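Local coordinates for protein hydroxyethylphosphonate dioxygenase (Streptomyces albus, PDB 6B9R) that probably converts 2-hydroxyethylphosphonate to hydroxymethylphosphonate, as an iron-dependent dioxygenase that binds this substrate and iron in its active site, at residues L256-L270 with E278-G290. Sequence-based numbering, arbitrary orientation.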
loop_
_atom_site.group_PDB
_atom_site.type_symbol
_atom_site.label_atom_id
_atom_site.label_comp_id
_atom_site.label_asym_id
_atom_site.label_seq_id
_atom_site.Cartn_x
_atom_site.Cartn_y
_atom_site.Cartn_z
ATOM N N LEU A 256 -17.380 -2.128 24.014
ATOM C CA LEU A 256 -16.158 -2.902 23.833
ATOM C C LEU A 256 -15.823 -3.679 25.095
ATOM O O LEU A 256 -15.371 -4.827 25.021
ATOM C CB LEU A 256 -15.003 -1.988 23.443
ATOM C CG LEU A 256 -13.627 -2.647 23.301
ATOM C CD1 LEU A 256 -13.672 -3.787 22.292
ATOM C CD2 LEU A 256 -12.615 -1.596 22.864
ATOM N N ALA A 257 -16.046 -3.072 26.264
ATOM C CA ALA A 257 -15.843 -3.794 27.519
ATOM C C ALA A 257 -16.742 -5.019 27.587
ATOM O O ALA A 257 -16.302 -6.112 27.968
ATOM C CB ALA A 257 -16.112 -2.876 28.705
ATOM N N ASP A 258 -18.018 -4.848 27.234
ATOM C CA ASP A 258 -18.964 -5.955 27.321
ATOM C C ASP A 258 -18.618 -7.044 26.313
ATOM O O ASP A 258 -18.646 -8.236 26.642
ATOM C CB ASP A 258 -20.389 -5.437 27.111
ATOM C CG ASP A 258 -21.444 -6.376 27.672
ATOM O OD1 ASP A 258 -21.150 -7.080 28.662
ATOM O OD2 ASP A 258 -22.560 -6.419 27.116
ATOM N N ARG A 259 -18.258 -6.653 25.086
ATOM C CA ARG A 259 -17.913 -7.645 24.076
ATOM C C ARG A 259 -16.610 -8.354 24.420
ATOM O O ARG A 259 -16.467 -9.554 24.164
ATOM C CB ARG A 259 -17.814 -6.995 22.693
ATOM C CG ARG A 259 -19.112 -6.355 22.159
ATOM C CD ARG A 259 -20.194 -7.379 21.742
ATOM N NE ARG A 259 -20.772 -8.109 22.876
ATOM C CZ ARG A 259 -21.600 -7.584 23.779
ATOM N NH1 ARG A 259 -21.975 -6.313 23.693
ATOM N NH2 ARG A 259 -22.059 -8.335 24.776
ATOM N N SER A 260 -15.641 -7.636 24.987
ATOM C CA SER A 260 -14.345 -8.248 25.246
ATOM C C SER A 260 -14.280 -8.971 26.581
ATOM O O SER A 260 -13.410 -9.827 26.759
ATOM C CB SER A 260 -13.231 -7.198 25.197
ATOM O OG SER A 260 -13.319 -6.304 26.295
ATOM N N GLY A 261 -15.168 -8.655 27.514
ATOM C CA GLY A 261 -15.066 -9.202 28.851
ATOM C C GLY A 261 -14.131 -8.449 29.768
ATOM O O GLY A 261 -13.855 -8.927 30.874
ATOM N N LEU A 262 -13.615 -7.303 29.335
ATOM C CA LEU A 262 -12.780 -6.451 30.165
ATOM C C LEU A 262 -13.653 -5.471 30.942
ATOM O O LEU A 262 -14.801 -5.211 30.583
ATOM C CB LEU A 262 -11.766 -5.689 29.310
ATOM C CG LEU A 262 -10.483 -6.396 28.854
ATOM C CD1 LEU A 262 -10.770 -7.599 27.975
ATOM C CD2 LEU A 262 -9.566 -5.426 28.126
ATOM N N LYS A 263 -13.101 -4.940 32.028
ATOM C CA LYS A 263 -13.799 -3.904 32.776
ATOM C C LYS A 263 -13.747 -2.582 32.014
ATOM O O LYS A 263 -12.763 -2.270 31.343
ATOM C CB LYS A 263 -13.172 -3.733 34.163
ATOM C CG LYS A 263 -13.273 -4.974 35.058
ATOM N N THR A 264 -14.818 -1.789 32.133
ATOM C CA THR A 264 -14.840 -0.495 31.454
ATOM C C THR A 264 -13.687 0.389 31.912
ATOM O O THR A 264 -13.096 1.113 31.104
ATOM C CB THR A 264 -16.166 0.228 31.696
ATOM O OG1 THR A 264 -16.350 0.416 33.107
ATOM C CG2 THR A 264 -17.320 -0.568 31.135
ATOM N N ASP A 265 -13.367 0.354 33.212
ATOM C CA ASP A 265 -12.236 1.128 33.725
ATOM C C ASP A 265 -10.946 0.744 33.019
ATOM O O ASP A 265 -10.115 1.607 32.702
ATOM C CB ASP A 265 -12.085 0.912 35.234
ATOM C CG ASP A 265 -13.119 1.667 36.042
ATOM O OD1 ASP A 265 -13.817 2.522 35.460
ATOM O OD2 ASP A 265 -13.228 1.407 37.264
ATOM N N ARG A 266 -10.766 -0.552 32.754
ATOM C CA ARG A 266 -9.542 -1.008 32.104
ATOM C C ARG A 266 -9.489 -0.567 30.646
ATOM O O ARG A 266 -8.447 -0.089 30.182
ATOM C CB ARG A 266 -9.425 -2.530 32.223
ATOM C CG ARG A 266 -8.158 -3.119 31.606
ATOM C CD ARG A 266 -6.889 -2.528 32.210
ATOM N NE ARG A 266 -5.696 -3.221 31.725
ATOM C CZ ARG A 266 -4.464 -2.713 31.735
ATOM N NH1 ARG A 266 -4.238 -1.491 32.209
ATOM N NH2 ARG A 266 -3.454 -3.432 31.266
ATOM N N VAL A 267 -10.600 -0.697 29.910
ATOM C CA VAL A 267 -10.606 -0.256 28.516
ATOM C C VAL A 267 -10.302 1.237 28.431
ATOM O O VAL A 267 -9.535 1.683 27.566
ATOM C CB VAL A 267 -11.946 -0.610 27.838
ATOM C CG1 VAL A 267 -11.932 -0.190 26.362
ATOM C CG2 VAL A 267 -12.226 -2.103 27.959
ATOM N N ALA A 268 -10.876 2.028 29.342
ATOM C CA ALA A 268 -10.607 3.461 29.338
ATOM C C ALA A 268 -9.137 3.739 29.613
ATOM O O ALA A 268 -8.510 4.551 28.922
ATOM C CB ALA A 268 -11.493 4.167 30.365
ATOM N N ALA A 269 -8.568 3.052 30.602
ATOM C CA ALA A 269 -7.159 3.233 30.929
ATOM C C ALA A 269 -6.258 2.852 29.758
ATOM O O ALA A 269 -5.265 3.538 29.483
ATOM C CB ALA A 269 -6.808 2.413 32.170
ATOM N N LEU A 270 -6.592 1.770 29.044
ATOM C CA LEU A 270 -5.779 1.396 27.892
ATOM C C LEU A 270 -5.877 2.424 26.771
ATOM O O LEU A 270 -4.932 2.570 25.991
ATOM C CB LEU A 270 -6.183 0.008 27.382
ATOM C CG LEU A 270 -5.878 -1.155 28.327
ATOM C CD1 LEU A 270 -6.533 -2.433 27.837
ATOM C CD2 LEU A 270 -4.366 -1.342 28.472
ATOM N N GLU A 278 -1.855 -6.083 28.139
ATOM C CA GLU A 278 -1.323 -7.428 28.311
ATOM C C GLU A 278 -1.824 -8.331 27.186
ATOM O O GLU A 278 -2.895 -8.105 26.612
ATOM C CB GLU A 278 -1.732 -7.996 29.674
ATOM C CG GLU A 278 -1.523 -7.034 30.852
ATOM C CD GLU A 278 -0.057 -6.803 31.175
ATOM O OE1 GLU A 278 0.252 -5.774 31.814
ATOM O OE2 GLU A 278 0.787 -7.646 30.793
ATOM N N TRP A 279 -1.030 -9.353 26.849
ATOM C CA TRP A 279 -1.384 -10.228 25.728
ATOM C C TRP A 279 -2.800 -10.792 25.813
ATOM O O TRP A 279 -3.518 -10.750 24.799
ATOM C CB TRP A 279 -0.356 -11.367 25.594
ATOM C CG TRP A 279 0.999 -10.877 25.201
ATOM C CD1 TRP A 279 2.149 -10.971 25.935
ATOM C CD2 TRP A 279 1.343 -10.164 24.005
ATOM N NE1 TRP A 279 3.190 -10.381 25.259
ATOM C CE2 TRP A 279 2.722 -9.876 24.074
ATOM C CE3 TRP A 279 0.623 -9.748 22.881
ATOM C CZ2 TRP A 279 3.395 -9.191 23.062
ATOM C CZ3 TRP A 279 1.295 -9.069 21.876
ATOM C CH2 TRP A 279 2.666 -8.794 21.980
ATOM N N PRO A 280 -3.271 -11.311 26.949
ATOM C CA PRO A 280 -4.663 -11.784 26.995
ATOM C C PRO A 280 -5.675 -10.676 26.778
ATOM O O PRO A 280 -6.744 -10.929 26.205
ATOM C CB PRO A 280 -4.779 -12.389 28.404
ATOM C CG PRO A 280 -3.384 -12.684 28.800
ATOM C CD PRO A 280 -2.579 -11.575 28.225
ATOM N N GLU A 281 -5.372 -9.455 27.233
ATOM C CA GLU A 281 -6.241 -8.316 26.956
ATOM C C GLU A 281 -6.232 -7.962 25.476
ATOM O O GLU A 281 -7.284 -7.663 24.893
ATOM C CB GLU A 281 -5.812 -7.112 27.797
ATOM C CG GLU A 281 -5.953 -7.341 29.284
ATOM C CD GLU A 281 -5.370 -6.210 30.117
ATOM O OE1 GLU A 281 -4.368 -5.606 29.686
ATOM O OE2 GLU A 281 -5.916 -5.924 31.206
ATOM N N LEU A 282 -5.054 -7.971 24.850
ATOM C CA LEU A 282 -4.995 -7.663 23.425
ATOM C C LEU A 282 -5.809 -8.664 22.616
ATOM O O LEU A 282 -6.488 -8.292 21.649
ATOM C CB LEU A 282 -3.544 -7.644 22.944
ATOM C CG LEU A 282 -2.668 -6.467 23.375
ATOM C CD1 LEU A 282 -1.229 -6.733 22.990
ATOM C CD2 LEU A 282 -3.143 -5.176 22.732
ATOM N N SER A 283 -5.753 -9.944 22.992
ATOM C CA SER A 283 -6.501 -10.953 22.245
ATOM C C SER A 283 -7.997 -10.725 22.374
ATOM O O SER A 283 -8.737 -10.842 21.389
ATOM C CB SER A 283 -6.145 -12.357 22.734
ATOM O OG SER A 283 -4.765 -12.615 22.590
ATOM N N ALA A 284 -8.461 -10.425 23.590
ATOM C CA ALA A 284 -9.880 -10.190 23.820
ATOM C C ALA A 284 -10.348 -8.925 23.108
ATOM O O ALA A 284 -11.414 -8.915 22.481
ATOM C CB ALA A 284 -10.154 -10.110 25.324
ATOM N N LEU A 285 -9.565 -7.850 23.193
ATOM C CA LEU A 285 -9.935 -6.621 22.501
ATOM C C LEU A 285 -9.957 -6.829 20.995
ATOM O O LEU A 285 -10.893 -6.389 20.317
ATOM C CB LEU A 285 -8.973 -5.492 22.867
ATOM C CG LEU A 285 -9.004 -4.994 24.312
ATOM C CD1 LEU A 285 -7.789 -4.129 24.590
ATOM C CD2 LEU A 285 -10.293 -4.223 24.590
ATOM N N ALA A 286 -8.934 -7.495 20.454
ATOM C CA ALA A 286 -8.881 -7.728 19.012
ATOM C C ALA A 286 -10.109 -8.488 18.524
ATOM O O ALA A 286 -10.738 -8.094 17.535
ATOM C CB ALA A 286 -7.608 -8.483 18.637
ATOM N N GLU A 287 -10.473 -9.575 19.214
ATOM C CA GLU A 287 -11.640 -10.353 18.802
ATOM C C GLU A 287 -12.899 -9.510 18.859
ATOM O O GLU A 287 -13.762 -9.601 17.977
ATOM C CB GLU A 287 -11.810 -11.594 19.681
ATOM C CG GLU A 287 -12.892 -12.581 19.186
ATOM C CD GLU A 287 -14.352 -12.163 19.480
ATOM O OE1 GLU A 287 -14.612 -11.386 20.434
ATOM O OE2 GLU A 287 -15.255 -12.628 18.745
ATOM N N ALA A 288 -13.033 -8.697 19.908
ATOM C CA ALA A 288 -14.208 -7.854 20.027
ATOM C C ALA A 288 -14.265 -6.838 18.902
ATOM O O ALA A 288 -15.357 -6.452 18.475
ATOM C CB ALA A 288 -14.205 -7.152 21.383
ATOM N N LEU A 289 -13.107 -6.403 18.412
ATOM C CA LEU A 289 -13.004 -5.404 17.353
ATOM C C LEU A 289 -12.897 -6.016 15.965
ATOM O O LEU A 289 -12.721 -5.280 14.983
ATOM C CB LEU A 289 -11.794 -4.497 17.615
ATOM C CG LEU A 289 -11.944 -3.601 18.852
ATOM C CD1 LEU A 289 -10.590 -3.067 19.353
ATOM C CD2 LEU A 289 -12.921 -2.454 18.586
ATOM N N GLY A 290 -12.994 -7.335 15.851
ATOM C CA GLY A 290 -12.941 -7.950 14.536
ATOM C C GLY A 290 -11.617 -7.781 13.828
ATOM O O GLY A 290 -11.588 -7.650 12.601
#
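E281 reaches from helix 279-288 to R266, and its chain meets L262 near the root and R266 at the tip. CB rests against CD2 of L262; with CG anti to the backbone carbonyl carbon (chi1 -64°), the rest of the chain runs extended and delivers the carboxylate to the edge of the guanidinium. The grip is side-on: R266 NE binds E281 OE2 at 2.8 Å, nearly straight at 163°, while R266 NH2 meets the syn lone pair of E281 OE1; the guanidinium and carboxylate planes are 40° apart. On its anti side OE1 of E281 also accepts the backbone N of E278, the N-cap residue, at 3.0 Å; CD2 of L270 covers one face of the guanidinium. With an alanine here instead of E281, R266 would probably lose its salt-bridge mate and be freer to turn, and the N-H of E278 would lose this acceptor. The segments belong to a Cro/C1-type helix-turn-helix domain, in which helices 253-260 and 264-271 probably form the helix-turn-helix pair and helix 279-288 packs across both. L285 of helix 279-288 fills the angle between them: CD2 touches L262 CD2 at 3.8 Å and L256 CG, and CD1 meets L270 CD1. Where helix 256-260 comes close, small residues suit the 8.7 Å axis separation: A284 CB lies 3.6 Å from S260 O, and A288 CB meets L256 CD1 at 3.5 Å. S260 turns its hydroxyl back to L256 O, and OG accepts from L262 N in an ST turn spanning G261, where the backbone angles, with positive phi, would jam a CB against the S260 carbonyl O, which suits glycine.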